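Local coordinates for protein TagI restriction endonuclease (Thermocrispum agreste, PDB 6GHS) that probably recognises DNA carrying 5-methylcytosine or 5-hydroxymethylcytosine through its SRA domain and cleaves it with an HNH nuclease domain, at residues I81-L86 and P142-C147; Y55-D60 and A136-A141; A228-L233 and E243-C248. All coordinates share one frame; numbering follows the deposited sequence.

Interaction 1 of 3, residues I81-L86 and P142-C147; sequences IRDQDL and PQFRVC
Q84, F144 and D83 carry this contact within the SRA domain. The irregular loop 81-86 runs beside the start of strand 145-153. That strand pairs further on with strand 64-68, and the loop takes over the same edge beyond it.

Three nearly straight hydrogen bonds join the two. R145 N donates to D83 OD1 at 2.6 Å, nearly in line with the CG-OD1 bond. R145 O receives Q84 N at 3.0 Å. C147 N then reaches Q84 OE1 at 3.0 Å, coming from above the amide carbonyl plane. The loop thus serves the strand with one backbone bond set between two side-chain bonds.

Q84 is buried. Its CG lies anti to the carbonyl carbon (chi1 -64°), and the extended chain beyond carries the amide across V146. Q84 NE2 lies 3.6 Å from V146 CG1 and also gives a hydrogen bond to G71 O.

The F144 ring packs on the loop backbone. I81 C and R82 N lie over one face, toward its rim, and Q143 CG lies over the centre of the other.

R145 keeps its aliphatic part against D83, while its guanidinium turns away to L302, S300 and P303 of the second subunit. At the far end of the contact, L86 CD2 meets C147 SG at 4.0 Å.

Interaction 2 of 3, residues Y55-D60 and A136-A141; sequences YPDDRD and ANHEDA
D57 and H138 form the tight, buried part of this contact. H138 ND1 donates a hydrogen bond to D57 OD2 at 2.8 Å, on its syn lone pair. The oxygen lies in the plane of the imidazole, and the bond would help to hold the ring's rotation. H138 CG is anti to the backbone N (chi1 -175°), which brings ND1 round to D57. The other carboxylate oxygen, D57 OD1, takes a weak bond from E139 N at 3.2 Å.

Y55 turns an edge toward the face of H138. The pair is an offset edge-to-face stack with centroids 5.5 Å apart and planes at 74°. Y55 OH bonds to Q80.

In the SRA fold, residues 138-141 belong to the turn between the paired strands 122-137 and 145-153. Residues 55-58 lead into strand 59-60.

The solvent side is looser. E139 extends to R59 in a salt bridge, with E139 OE2 at the guanidinium edge and poor hydrogen-bond geometry. R59 NH1 donates to P56 O at 2.8 Å, and less directly to D58 O, from above its carbonyl plane. The R59 charge probably offsets that of E139, whose OE2 lies 4.6 Å from D57 OD1. P56 CD lies by H138, and P56 CG meets D140 OD2 at 3.7 Å.

Interaction 3 of 3, residues A228-L233 and E243-C248; sequences AHIRPL and ESNMLC
The H229 imidazole lies between two apolar groups. M246 CE sits over one face, 3.5 Å from the ring centroid, in a CH-pi contact. L233 CD1 lies over the opposite face, offset toward the rim. The bend at the end of M246 (chi3 -70°) turns its methyl onto the ring. H229 NE2 is hydrogen-bonded to D241 OD1.

The N245 amide is the second flat group. It grips the backbone of R231 from both ends. N245 OD1 accepts R231 N at 2.7 Å, on a lone pair in the carbonyl plane. N245 ND2 donates to R231 O at 3.0 Å, also in that carbonyl's plane, and to P240 O. N245 CG stands anti to its own backbone N (chi1 -177°), and this points the amide across to R231. The backbone carbonyl N245 O receives I230 N at 3.1 Å, from above its plane.

Next to this, strands 223-229 and 246-249 pair antiparallel. A228 and L247 are a hydrogen-bonded pair, with A228 N to L247 O at 2.9 Å and L247 N to A228 O at 2.7 Å. H229 and M246 are the non-hydrogen-bonded pair.

By sequence, H229, N245 and H254 probably correspond to the residues naming the HNH motif of ββα-Me nucleases. Here the asparagine ties the loop after strand 223-229 to the start of strand 246-249.

I230 CD1 packs on L247 CG at 3.8 Å. Helix 251-258 meets A228, I230 and L247, helix 196-206 meets M246, and helix 292-299 touches I230, R231 and N245. Strand 223-229 runs between 217-218 and 246-249 in a three-stranded sheet.

In the fold
Interactions 1 and 2 are neighbours in the SRA domain, with centres about 11 Å apart. They share the hairpin of strands 122-137 and 145-153. V146 N lies 2.8 Å from A136 O and H138 N lies 2.9 Å from F144 O, both probable hydrogen bonds. Their segments alternate along the chain. Interaction 3 belongs to the HNH domain, on the opposite side of the chain's centre. Its centre is about 40 Å from that of interaction 1 and about 42 Å from that of interaction 2. The A228 side chain is about 5 Å from the bound sodium ion. The L247 side chain is about 10 Å from the zinc ion, which is held by C210, C213, C250 and D253.

Interaction 1 of 3, residues I81-L86 and P142-C147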
ATOM      1  N   ILE A  81       0.677 -31.077  20.093  1.00 57.88           N
ATOM      2  CA  ILE A  81       0.394 -31.219  21.533  1.00 59.45           C
ATOM      3  C   ILE A  81       0.168 -29.899  22.297  1.00 61.18           C
ATOM      4  O   ILE A  81      -0.115 -29.942  23.504  1.00 61.31           O
ATOM      5  CB  ILE A  81       1.500 -32.034  22.257  1.00 60.11           C
ATOM      6  CG1 ILE A  81       2.867 -31.325  22.210  1.00 61.92           C
ATOM      7  CG2 ILE A  81       1.605 -33.433  21.664  1.00 60.06           C
ATOM      8  CD1 ILE A  81       3.698 -31.507  23.467  1.00 63.01           C
ATOM      9  N   ARG A  82       0.324 -28.750  21.627  1.00 61.00           N
ATOM     10  CA  ARG A  82       0.020 -27.436  22.215  1.00 63.64           C
ATOM     11  C   ARG A  82      -0.129 -26.367  21.129  1.00 60.48           C
ATOM     12  O   ARG A  82       0.184 -26.615  19.963  1.00 61.56           O
ATOM     13  CB  ARG A  82       1.066 -27.012  23.266  1.00 71.88           C
ATOM     14  CG  ARG A  82       2.484 -26.807  22.752  1.00 80.58           C
ATOM     15  CD  ARG A  82       3.377 -26.139  23.794  1.00 87.89           C
ATOM     16  NE  ARG A  82       4.732 -25.905  23.280  1.00 98.00           N
ATOM     17  CZ  ARG A  82       5.087 -24.955  22.400  1.00104.85           C
ATOM     18  NH1 ARG A  82       4.202 -24.089  21.887  1.00102.97           N
ATOM     19  NH2 ARG A  82       6.362 -24.870  22.015  1.00108.11           N
ATOM     20  N   ASP A  83      -0.621 -25.190  21.526  1.00 57.82           N
ATOM     21  CA  ASP A  83      -0.900 -24.070  20.600  1.00 51.17           C
ATOM     22  C   ASP A  83       0.374 -23.422  20.078  1.00 45.35           C
ATOM     23  O   ASP A  83       1.376 -23.355  20.784  1.00 41.76           O
ATOM     24  CB  ASP A  83      -1.737 -22.972  21.298  1.00 52.50           C
ATOM     25  CG  ASP A  83      -3.210 -23.332  21.451  1.00 53.08           C
ATOM     26  OD1 ASP A  83      -3.754 -24.040  20.581  1.00 51.95           O
ATOM     27  OD2 ASP A  83      -3.839 -22.871  22.434  1.00 53.35           O
ATOM     28  N   GLN A  84       0.317 -22.926  18.844  1.00 44.26           N
ATOM     29  CA  GLN A  84       1.411 -22.117  18.274  1.00 45.53           C
ATOM     30  C   GLN A  84       1.323 -20.654  18.742  1.00 45.20           C
ATOM     31  O   GLN A  84       0.238 -20.149  19.001  1.00 48.16           O
ATOM     32  CB  GLN A  84       1.425 -22.205  16.742  1.00 43.97           C
ATOM     33  CG  GLN A  84       1.721 -23.606  16.218  1.00 42.69           C
ATOM     34  CD  GLN A  84       1.966 -23.674  14.720  1.00 42.17           C
ATOM     35  OE1 GLN A  84       1.826 -22.696  13.997  1.00 42.78           O
ATOM     36  NE2 GLN A  84       2.339 -24.847  14.251  1.00 43.60           N
ATOM     37  N   ASP A  85       2.464 -19.983  18.873  1.00 45.04           N
ATOM     38  CA  ASP A  85       2.494 -18.594  19.348  1.00 45.59           C
ATOM     39  C   ASP A  85       3.513 -17.800  18.558  1.00 44.55           C
ATOM     40  O   ASP A  85       4.268 -18.375  17.773  1.00 44.28           O
ATOM     41  CB  ASP A  85       2.803 -18.542  20.845  1.00 48.76           C
ATOM     42  CG  ASP A  85       4.163 -19.147  21.196  1.00 53.27           C
ATOM     43  OD1 ASP A  85       5.181 -18.749  20.592  1.00 54.50           O
ATOM     44  OD2 ASP A  85       4.221 -20.018  22.093  1.00 59.07           O
ATOM     45  N   LEU A  86       3.541 -16.488  18.786  1.00 43.43           N
ATOM     46  CA  LEU A  86       4.455 -15.595  18.081  1.00 42.93           C
ATOM     47  C   LEU A  86       5.770 -15.351  18.815  1.00 44.07           C
ATOM     48  O   LEU A  86       6.519 -14.442  18.445  1.00 44.64           O
ATOM     49  CB  LEU A  86       3.759 -14.274  17.779  1.00 42.45           C
ATOM     50  CG  LEU A  86       2.545 -14.425  16.868  1.00 43.35           C
ATOM     51  CD1 LEU A  86       1.814 -13.098  16.748  1.00 44.51           C
ATOM     52  CD2 LEU A  86       2.935 -14.955  15.493  1.00 42.98           C
ATOM     53  N   PRO A 142      -8.360 -30.203  15.987  1.00 55.62           N
ATOM     54  CA  PRO A 142      -9.022 -28.908  16.161  1.00 54.25           C
ATOM     55  C   PRO A 142      -8.886 -28.208  17.519  1.00 52.02           C
ATOM     56  O   PRO A 142      -9.035 -26.994  17.576  1.00 52.78           O
ATOM     57  CB  PRO A 142     -10.488 -29.237  15.871  1.00 55.75           C
ATOM     58  CG  PRO A 142     -10.406 -30.293  14.825  1.00 56.88           C
ATOM     59  CD  PRO A 142      -9.211 -31.132  15.216  1.00 57.32           C
ATOM     60  N   GLN A 143      -8.589 -28.933  18.596  1.00 51.83           N
ATOM     61  CA  GLN A 143      -8.390 -28.287  19.910  1.00 54.64           C
ATOM     62  C   GLN A 143      -7.118 -27.428  20.012  1.00 54.52           C
ATOM     63  O   GLN A 143      -6.948 -26.703  21.005  1.00 53.95           O
ATOM     64  CB  GLN A 143      -8.482 -29.306  21.081  1.00 58.26           C
ATOM     65  CG  GLN A 143      -7.294 -30.246  21.340  1.00 59.09           C
ATOM     66  CD  GLN A 143      -7.293 -31.527  20.502  1.00 61.35           C
ATOM     67  OE1 GLN A 143      -8.005 -31.659  19.497  1.00 60.92           O
ATOM     68  NE2 GLN A 143      -6.465 -32.479  20.914  1.00 63.97           N
ATOM     69  N   PHE A 144      -6.237 -27.522  19.005  1.00 53.48           N
ATOM     70  CA  PHE A 144      -5.006 -26.731  18.947  1.00 51.17           C
ATOM     71  C   PHE A 144      -5.000 -25.726  17.805  1.00 49.31           C
ATOM     72  O   PHE A 144      -5.432 -26.016  16.686  1.00 48.61           O
ATOM     73  CB  PHE A 144      -3.784 -27.636  18.817  1.00 51.52           C
ATOM     74  CG  PHE A 144      -3.605 -28.567  19.975  1.00 52.15           C
ATOM     75  CD1 PHE A 144      -3.429 -28.062  21.261  1.00 51.15           C
ATOM     76  CD2 PHE A 144      -3.623 -29.951  19.788  1.00 52.35           C
ATOM     77  CE1 PHE A 144      -3.276 -28.912  22.338  1.00 51.33           C
ATOM     78  CE2 PHE A 144      -3.465 -30.807  20.864  1.00 51.89           C
ATOM     79  CZ  PHE A 144      -3.291 -30.287  22.139  1.00 52.24           C
ATOM     80  N   ARG A 145      -4.461 -24.553  18.117  1.00 46.94           N
ATOM     81  CA  ARG A 145      -4.371 -23.444  17.200  1.00 44.66           C
ATOM     82  C   ARG A 145      -3.031 -23.494  16.493  1.00 42.78           C
ATOM     83  O   ARG A 145      -2.007 -23.805  17.107  1.00 42.96           O
ATOM     84  CB  ARG A 145      -4.471 -22.109  17.957  1.00 45.65           C
ATOM     85  CG  ARG A 145      -5.688 -21.947  18.868  1.00 46.14           C
ATOM     86  CD  ARG A 145      -6.963 -21.710  18.076  1.00 44.68           C
ATOM     87  NE  ARG A 145      -7.125 -20.316  17.672  1.00 42.08           N
ATOM     88  CZ  ARG A 145      -7.940 -19.892  16.701  1.00 42.23           C
ATOM     89  NH1 ARG A 145      -8.696 -20.735  15.981  1.00 40.97           N
ATOM     90  NH2 ARG A 145      -7.992 -18.593  16.435  1.00 43.28           N
ATOM     91  N   VAL A 146      -3.042 -23.157  15.212  1.00 41.90           N
ATOM     92  CA  VAL A 146      -1.815 -22.917  14.457  1.00 40.98           C
ATOM     93  C   VAL A 146      -1.837 -21.528  13.844  1.00 38.75           C
ATOM     94  O   VAL A 146      -2.902 -20.957  13.594  1.00 38.31           O
ATOM     95  CB  VAL A 146      -1.588 -23.947  13.331  1.00 42.59           C
ATOM     96  CG1 VAL A 146      -1.223 -25.293  13.930  1.00 43.64           C
ATOM     97  CG2 VAL A 146      -2.803 -24.063  12.401  1.00 42.50           C
ATOM     98  N   CYS A 147      -0.639 -21.023  13.588  1.00 36.18           N
ATOM     99  CA  CYS A 147      -0.422 -19.753  12.936  1.00 35.52           C
ATOM    100  C   CYS A 147      -0.377 -19.955  11.425  1.00 33.38           C
ATOM    101  O   CYS A 147       0.185 -20.931  10.970  1.00 34.34           O
ATOM    102  CB  CYS A 147       0.908 -19.204  13.417  1.00 36.78           C
ATOM    103  SG  CYS A 147       1.106 -17.477  13.011  1.00 40.06           S
TER

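Interaction 2 of 3, residues Y55-D60 and A136-A141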
ATOM      1  N   TYR A  55       2.565 -29.310   7.107  1.00 60.48           N
ATOM      2  CA  TYR A  55       1.255 -29.505   7.736  1.00 57.53           C
ATOM      3  C   TYR A  55       0.215 -29.772   6.652  1.00 59.17           C
ATOM      4  O   TYR A  55       0.391 -29.328   5.513  1.00 57.85           O
ATOM      5  CB  TYR A  55       0.832 -28.271   8.529  1.00 56.52           C
ATOM      6  CG  TYR A  55       1.442 -28.154   9.907  1.00 57.53           C
ATOM      7  CD1 TYR A  55       2.767 -27.747  10.070  1.00 59.27           C
ATOM      8  CD2 TYR A  55       0.694 -28.419  11.055  1.00 58.15           C
ATOM      9  CE1 TYR A  55       3.338 -27.627  11.333  1.00 58.03           C
ATOM     10  CE2 TYR A  55       1.256 -28.305  12.326  1.00 58.71           C
ATOM     11  CZ  TYR A  55       2.580 -27.908  12.458  1.00 57.86           C
ATOM     12  OH  TYR A  55       3.154 -27.785  13.699  1.00 55.55           O
ATOM     13  N   PRO A  56      -0.884 -30.481   7.000  1.00 62.38           N
ATOM     14  CA  PRO A  56      -1.976 -30.658   6.033  1.00 63.32           C
ATOM     15  C   PRO A  56      -2.900 -29.436   5.933  1.00 63.64           C
ATOM     16  O   PRO A  56      -3.809 -29.424   5.101  1.00 65.35           O
ATOM     17  CB  PRO A  56      -2.743 -31.878   6.570  1.00 65.38           C
ATOM     18  CG  PRO A  56      -2.131 -32.217   7.898  1.00 65.58           C
ATOM     19  CD  PRO A  56      -1.231 -31.090   8.296  1.00 63.46           C
ATOM     20  N   ASP A  57      -2.680 -28.443   6.794  1.00 61.80           N
ATOM     21  CA  ASP A  57      -3.345 -27.141   6.716  1.00 58.34           C
ATOM     22  C   ASP A  57      -2.827 -26.277   5.556  1.00 55.50           C
ATOM     23  O   ASP A  57      -3.571 -25.416   5.063  1.00 51.04           O
ATOM     24  CB  ASP A  57      -3.146 -26.366   8.025  1.00 57.43           C
ATOM     25  CG  ASP A  57      -3.670 -27.104   9.226  1.00 56.80           C
ATOM     26  OD1 ASP A  57      -4.843 -26.869   9.580  1.00 61.15           O
ATOM     27  OD2 ASP A  57      -2.912 -27.917   9.802  1.00 53.63           O
ATOM     28  N   ASP A  58      -1.553 -26.482   5.174  1.00 53.49           N
ATOM     29  CA  ASP A  58      -0.911 -25.801   4.030  1.00 53.87           C
ATOM     30  C   ASP A  58      -1.762 -25.934   2.758  1.00 54.79           C
ATOM     31  O   ASP A  58      -2.278 -27.021   2.479  1.00 58.82           O
ATOM     32  CB  ASP A  58       0.455 -26.437   3.688  1.00 55.06           C
ATOM     33  CG  ASP A  58       1.573 -26.090   4.660  1.00 55.40           C
ATOM     34  OD1 ASP A  58       1.377 -25.261   5.572  1.00 54.48           O
ATOM     35  OD2 ASP A  58       2.675 -26.667   4.483  1.00 56.58           O
ATOM     36  N   ARG A  59      -1.890 -24.853   1.989  1.00 52.49           N
ATOM     37  CA  ARG A  59      -2.514 -24.901   0.660  1.00 53.37           C
ATOM     38  C   ARG A  59      -1.569 -24.252  -0.301  1.00 52.82           C
ATOM     39  O   ARG A  59      -0.943 -23.251   0.027  1.00 54.91           O
ATOM     40  CB  ARG A  59      -3.837 -24.140   0.609  1.00 56.54           C
ATOM     41  CG  ARG A  59      -4.920 -24.650   1.546  1.00 60.21           C
ATOM     42  CD  ARG A  59      -5.636 -25.886   1.020  1.00 62.26           C
ATOM     43  NE  ARG A  59      -6.512 -26.436   2.061  1.00 63.32           N
ATOM     44  CZ  ARG A  59      -6.169 -27.343   2.978  1.00 63.67           C
ATOM     45  NH1 ARG A  59      -4.947 -27.879   3.022  1.00 64.73           N
ATOM     46  NH2 ARG A  59      -7.074 -27.733   3.867  1.00 63.93           N
ATOM     47  N   ASP A  60      -1.492 -24.799  -1.501  1.00 54.78           N
ATOM     48  CA  ASP A  60      -0.582 -24.302  -2.512  1.00 57.07           C
ATOM     49  C   ASP A  60      -1.350 -24.049  -3.808  1.00 59.67           C
ATOM     50  O   ASP A  60      -1.906 -24.981  -4.400  1.00 62.77           O
ATOM     51  CB  ASP A  60       0.516 -25.338  -2.721  1.00 57.96           C
ATOM     52  CG  ASP A  60       1.706 -24.794  -3.465  1.00 57.83           C
ATOM     53  OD1 ASP A  60       1.614 -23.688  -4.062  1.00 54.70           O
ATOM     54  OD2 ASP A  60       2.757 -25.488  -3.449  1.00 56.83           O
ATOM     55  N   ALA A 136      -5.724 -20.336  13.147  1.00 44.02           N
ATOM     56  CA  ALA A 136      -6.849 -21.223  12.859  1.00 46.45           C
ATOM     57  C   ALA A 136      -6.677 -22.503  13.660  1.00 47.65           C
ATOM     58  O   ALA A 136      -5.685 -22.663  14.373  1.00 48.50           O
ATOM     59  CB  ALA A 136      -6.931 -21.520  11.365  1.00 46.83           C
ATOM     60  N   ASN A 137      -7.648 -23.402  13.548  1.00 48.57           N
ATOM     61  CA  ASN A 137      -7.575 -24.698  14.195  1.00 47.42           C
ATOM     62  C   ASN A 137      -6.892 -25.683  13.277  1.00 49.24           C
ATOM     63  O   ASN A 137      -7.169 -25.723  12.083  1.00 48.61           O
ATOM     64  CB  ASN A 137      -8.966 -25.187  14.533  1.00 47.00           C
ATOM     65  CG  ASN A 137      -9.692 -24.240  15.461  1.00 46.86           C
ATOM     66  OD1 ASN A 137      -9.103 -23.665  16.383  1.00 47.49           O
ATOM     67  ND2 ASN A 137     -10.972 -24.063  15.215  1.00 45.71           N
ATOM     68  N   HIS A 138      -5.984 -26.461  13.857  1.00 53.54           N
ATOM     69  CA  HIS A 138      -5.289 -27.553  13.175  1.00 56.03           C
ATOM     70  C   HIS A 138      -6.298 -28.579  12.663  1.00 58.30           C
ATOM     71  O   HIS A 138      -7.266 -28.890  13.360  1.00 62.92           O
ATOM     72  CB  HIS A 138      -4.339 -28.196  14.180  1.00 56.39           C
ATOM     73  CG  HIS A 138      -3.469 -29.267  13.614  1.00 56.85           C
ATOM     74  ND1 HIS A 138      -2.983 -29.230  12.326  1.00 56.65           N
ATOM     75  CD2 HIS A 138      -2.958 -30.383  14.183  1.00 57.07           C
ATOM     76  CE1 HIS A 138      -2.224 -30.291  12.121  1.00 59.75           C
ATOM     77  NE2 HIS A 138      -2.186 -31.003  13.234  1.00 59.34           N
ATOM     78  N   GLU A 139      -6.093 -29.083  11.449  1.00 58.99           N
ATOM     79  CA  GLU A 139      -7.047 -30.026  10.847  1.00 62.84           C
ATOM     80  C   GLU A 139      -7.079 -31.370  11.570  1.00 65.09           C
ATOM     81  O   GLU A 139      -8.151 -31.888  11.886  1.00 62.92           O
ATOM     82  CB  GLU A 139      -6.753 -30.242   9.364  1.00 65.14           C
ATOM     83  CG  GLU A 139      -7.322 -29.138   8.496  1.00 68.01           C
ATOM     84  CD  GLU A 139      -7.032 -29.323   7.021  1.00 70.57           C
ATOM     85  OE1 GLU A 139      -6.305 -30.268   6.638  1.00 68.85           O
ATOM     86  OE2 GLU A 139      -7.543 -28.502   6.238  1.00 72.46           O
ATOM     87  N   ASP A 140      -5.901 -31.918  11.844  1.00 68.88           N
ATOM     88  CA  ASP A 140      -5.800 -33.203  12.533  1.00 71.33           C
ATOM     89  C   ASP A 140      -6.193 -33.126  14.012  1.00 69.24           C
ATOM     90  O   ASP A 140      -6.545 -34.150  14.582  1.00 81.00           O
ATOM     91  CB  ASP A 140      -4.388 -33.807  12.389  1.00 73.81           C
ATOM     92  CG  ASP A 140      -4.015 -34.122  10.934  1.00 75.26           C
ATOM     93  OD1 ASP A 140      -4.870 -33.996  10.021  1.00 76.07           O
ATOM     94  OD2 ASP A 140      -2.845 -34.494  10.708  1.00 75.81           O
ATOM     95  N   ALA A 141      -6.131 -31.944  14.632  1.00 61.59           N
ATOM     96  CA  ALA A 141      -6.493 -31.794  16.049  1.00 58.35           C
ATOM     97  C   ALA A 141      -7.074 -30.410  16.325  1.00 57.05           C
ATOM     98  O   ALA A 141      -6.379 -29.535  16.843  1.00 58.37           O
ATOM     99  CB  ALA A 141      -5.281 -32.055  16.935  1.00 57.91           C
TER

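Interaction 3 of 3, residues A228-L233 and E243-C248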
ATOM      1  N   ALA A 228       9.426   6.996   5.595  1.00 38.38           N
ATOM      2  CA  ALA A 228       8.870   7.975   4.677  1.00 39.28           C
ATOM      3  C   ALA A 228       9.997   8.844   4.138  1.00 38.93           C
ATOM      4  O   ALA A 228      10.612   9.607   4.890  1.00 37.84           O
ATOM      5  CB  ALA A 228       7.828   8.823   5.397  1.00 39.25           C
ATOM      6  N   HIS A 229      10.264   8.719   2.840  1.00 38.19           N
ATOM      7  CA  HIS A 229      11.241   9.568   2.188  1.00 37.89           C
ATOM      8  C   HIS A 229      10.754  11.001   2.180  1.00 36.24           C
ATOM      9  O   HIS A 229       9.570  11.253   2.034  1.00 35.18           O
ATOM     10  CB  HIS A 229      11.503   9.122   0.758  1.00 39.48           C
ATOM     11  CG  HIS A 229      12.272   7.844   0.654  1.00 41.52           C
ATOM     12  ND1 HIS A 229      11.665   6.622   0.453  1.00 42.97           N
ATOM     13  CD2 HIS A 229      13.602   7.600   0.699  1.00 42.84           C
ATOM     14  CE1 HIS A 229      12.588   5.679   0.391  1.00 42.80           C
ATOM     15  NE2 HIS A 229      13.773   6.244   0.531  1.00 42.99           N
ATOM     16  N   ILE A 230      11.687  11.929   2.321  1.00 36.18           N
ATOM     17  CA  ILE A 230      11.375  13.345   2.463  1.00 36.18           C
ATOM     18  C   ILE A 230      11.285  13.932   1.061  1.00 37.68           C
ATOM     19  O   ILE A 230      10.243  14.460   0.669  1.00 37.30           O
ATOM     20  CB  ILE A 230      12.423  14.062   3.340  1.00 35.15           C
ATOM     21  CG1 ILE A 230      12.560  13.336   4.692  1.00 36.04           C
ATOM     22  CG2 ILE A 230      12.041  15.510   3.569  1.00 34.10           C
ATOM     23  CD1 ILE A 230      13.553  13.946   5.656  1.00 36.09           C
ATOM     24  N   ARG A 231      12.373  13.820   0.306  1.00 39.64           N
ATOM     25  CA  ARG A 231      12.363  14.138  -1.123  1.00 41.06           C
ATOM     26  C   ARG A 231      12.086  12.858  -1.902  1.00 39.47           C
ATOM     27  O   ARG A 231      12.924  11.957  -1.887  1.00 36.98           O
ATOM     28  CB  ARG A 231      13.702  14.705  -1.561  1.00 44.39           C
ATOM     29  CG  ARG A 231      13.797  14.958  -3.053  1.00 46.79           C
ATOM     30  CD  ARG A 231      15.166  15.474  -3.423  1.00 49.27           C
ATOM     31  NE  ARG A 231      15.197  15.912  -4.809  1.00 51.59           N
ATOM     32  CZ  ARG A 231      16.166  16.638  -5.355  1.00 55.40           C
ATOM     33  NH1 ARG A 231      17.227  17.015  -4.640  1.00 57.05           N
ATOM     34  NH2 ARG A 231      16.071  16.993  -6.635  1.00 58.01           N
ATOM     35  N   PRO A 232      10.940  12.782  -2.610  1.00 39.06           N
ATOM     36  CA  PRO A 232      10.527  11.486  -3.174  1.00 40.04           C
ATOM     37  C   PRO A 232      11.521  10.887  -4.160  1.00 39.61           C
ATOM     38  O   PRO A 232      12.333  11.603  -4.740  1.00 38.02           O
ATOM     39  CB  PRO A 232       9.197  11.797  -3.877  1.00 39.92           C
ATOM     40  CG  PRO A 232       8.760  13.107  -3.338  1.00 39.43           C
ATOM     41  CD  PRO A 232      10.001  13.851  -2.976  1.00 38.59           C
ATOM     42  N   LEU A 233      11.439   9.576  -4.330  1.00 40.67           N
ATOM     43  CA  LEU A 233      12.320   8.858  -5.237  1.00 43.20           C
ATOM     44  C   LEU A 233      11.791   8.963  -6.665  1.00 45.13           C
ATOM     45  O   LEU A 233      10.637   9.337  -6.873  1.00 44.55           O
ATOM     46  CB  LEU A 233      12.409   7.390  -4.818  1.00 44.10           C
ATOM     47  CG  LEU A 233      12.812   7.082  -3.371  1.00 44.53           C
ATOM     48  CD1 LEU A 233      12.781   5.584  -3.127  1.00 43.92           C
ATOM     49  CD2 LEU A 233      14.195   7.644  -3.060  1.00 46.28           C
ATOM     50  N   GLU A 243      19.288   7.263   4.633  1.00 40.06           N
ATOM     51  CA  GLU A 243      18.824   7.541   5.989  1.00 41.51           C
ATOM     52  C   GLU A 243      18.533   9.019   6.189  1.00 42.04           C
ATOM     53  O   GLU A 243      17.603   9.376   6.910  1.00 42.18           O
ATOM     54  CB  GLU A 243      19.866   7.085   7.031  1.00 42.78           C
ATOM     55  CG  GLU A 243      20.096   5.571   7.128  1.00 43.93           C
ATOM     56  CD  GLU A 243      21.028   4.975   6.056  1.00 45.73           C
ATOM     57  OE1 GLU A 243      21.535   5.705   5.159  1.00 44.71           O
ATOM     58  OE2 GLU A 243      21.246   3.742   6.106  1.00 47.88           O
ATOM     59  N   SER A 244      19.332   9.871   5.544  1.00 44.20           N
ATOM     60  CA  SER A 244      19.187  11.332   5.647  1.00 45.64           C
ATOM     61  C   SER A 244      17.968  11.914   4.899  1.00 44.89           C
ATOM     62  O   SER A 244      17.564  13.060   5.154  1.00 44.66           O
ATOM     63  CB  SER A 244      20.478  12.015   5.172  1.00 45.95           C
ATOM     64  OG  SER A 244      20.898  11.488   3.924  1.00 47.74           O
ATOM     65  N   ASN A 245      17.389  11.125   3.991  1.00 41.65           N
ATOM     66  CA  ASN A 245      16.218  11.522   3.226  1.00 39.08           C
ATOM     67  C   ASN A 245      15.008  10.671   3.640  1.00 37.91           C
ATOM     68  O   ASN A 245      14.234  10.226   2.800  1.00 37.66           O
ATOM     69  CB  ASN A 245      16.553  11.333   1.748  1.00 38.81           C
ATOM     70  CG  ASN A 245      15.447  11.786   0.824  1.00 37.82           C
ATOM     71  OD1 ASN A 245      14.676  12.689   1.142  1.00 35.75           O
ATOM     72  ND2 ASN A 245      15.354  11.140  -0.332  1.00 38.40           N
ATOM     73  N   MET A 246      14.844  10.450   4.941  1.00 36.84           N
ATOM     74  CA  MET A 246      13.803   9.557   5.446  1.00 35.70           C
ATOM     75  C   MET A 246      13.412   9.899   6.872  1.00 35.01           C
ATOM     76  O   MET A 246      14.267  10.269   7.670  1.00 35.41           O
ATOM     77  CB  MET A 246      14.282   8.114   5.402  1.00 34.86           C
ATOM     78  CG  MET A 246      13.254   7.131   5.922  1.00 35.04           C
ATOM     79  SD  MET A 246      13.644   5.441   5.491  1.00 35.50           S
ATOM     80  CE  MET A 246      13.358   5.458   3.721  1.00 36.36           C
ATOM     81  N   LEU A 247      12.121   9.756   7.176  1.00 34.49           N
ATOM     82  CA  LEU A 247      11.589   9.914   8.534  1.00 33.60           C
ATOM     83  C   LEU A 247      10.827   8.664   8.947  1.00 32.84           C
ATOM     84  O   LEU A 247      10.101   8.090   8.140  1.00 35.05           O
ATOM     85  CB  LEU A 247      10.613  11.087   8.607  1.00 32.82           C
ATOM     86  CG  LEU A 247      11.077  12.467   8.146  1.00 32.60           C
ATOM     87  CD1 LEU A 247       9.859  13.343   7.871  1.00 32.92           C
ATOM     88  CD2 LEU A 247      11.983  13.099   9.185  1.00 32.44           C
ATOM     89  N   CYS A 248      10.978   8.259  10.203  1.00 30.48           N
ATOM     90  CA  CYS A 248      10.100   7.252  10.803  1.00 28.82           C
ATOM     91  C   CYS A 248       8.786   7.924  11.237  1.00 27.18           C
ATOM     92  O   CYS A 248       8.799   8.844  12.048  1.00 26.36           O
ATOM     93  CB  CYS A 248      10.794   6.614  12.004  1.00 28.86           C
ATOM     94  SG  CYS A 248       9.809   5.418  12.921  1.00 28.17           S
TER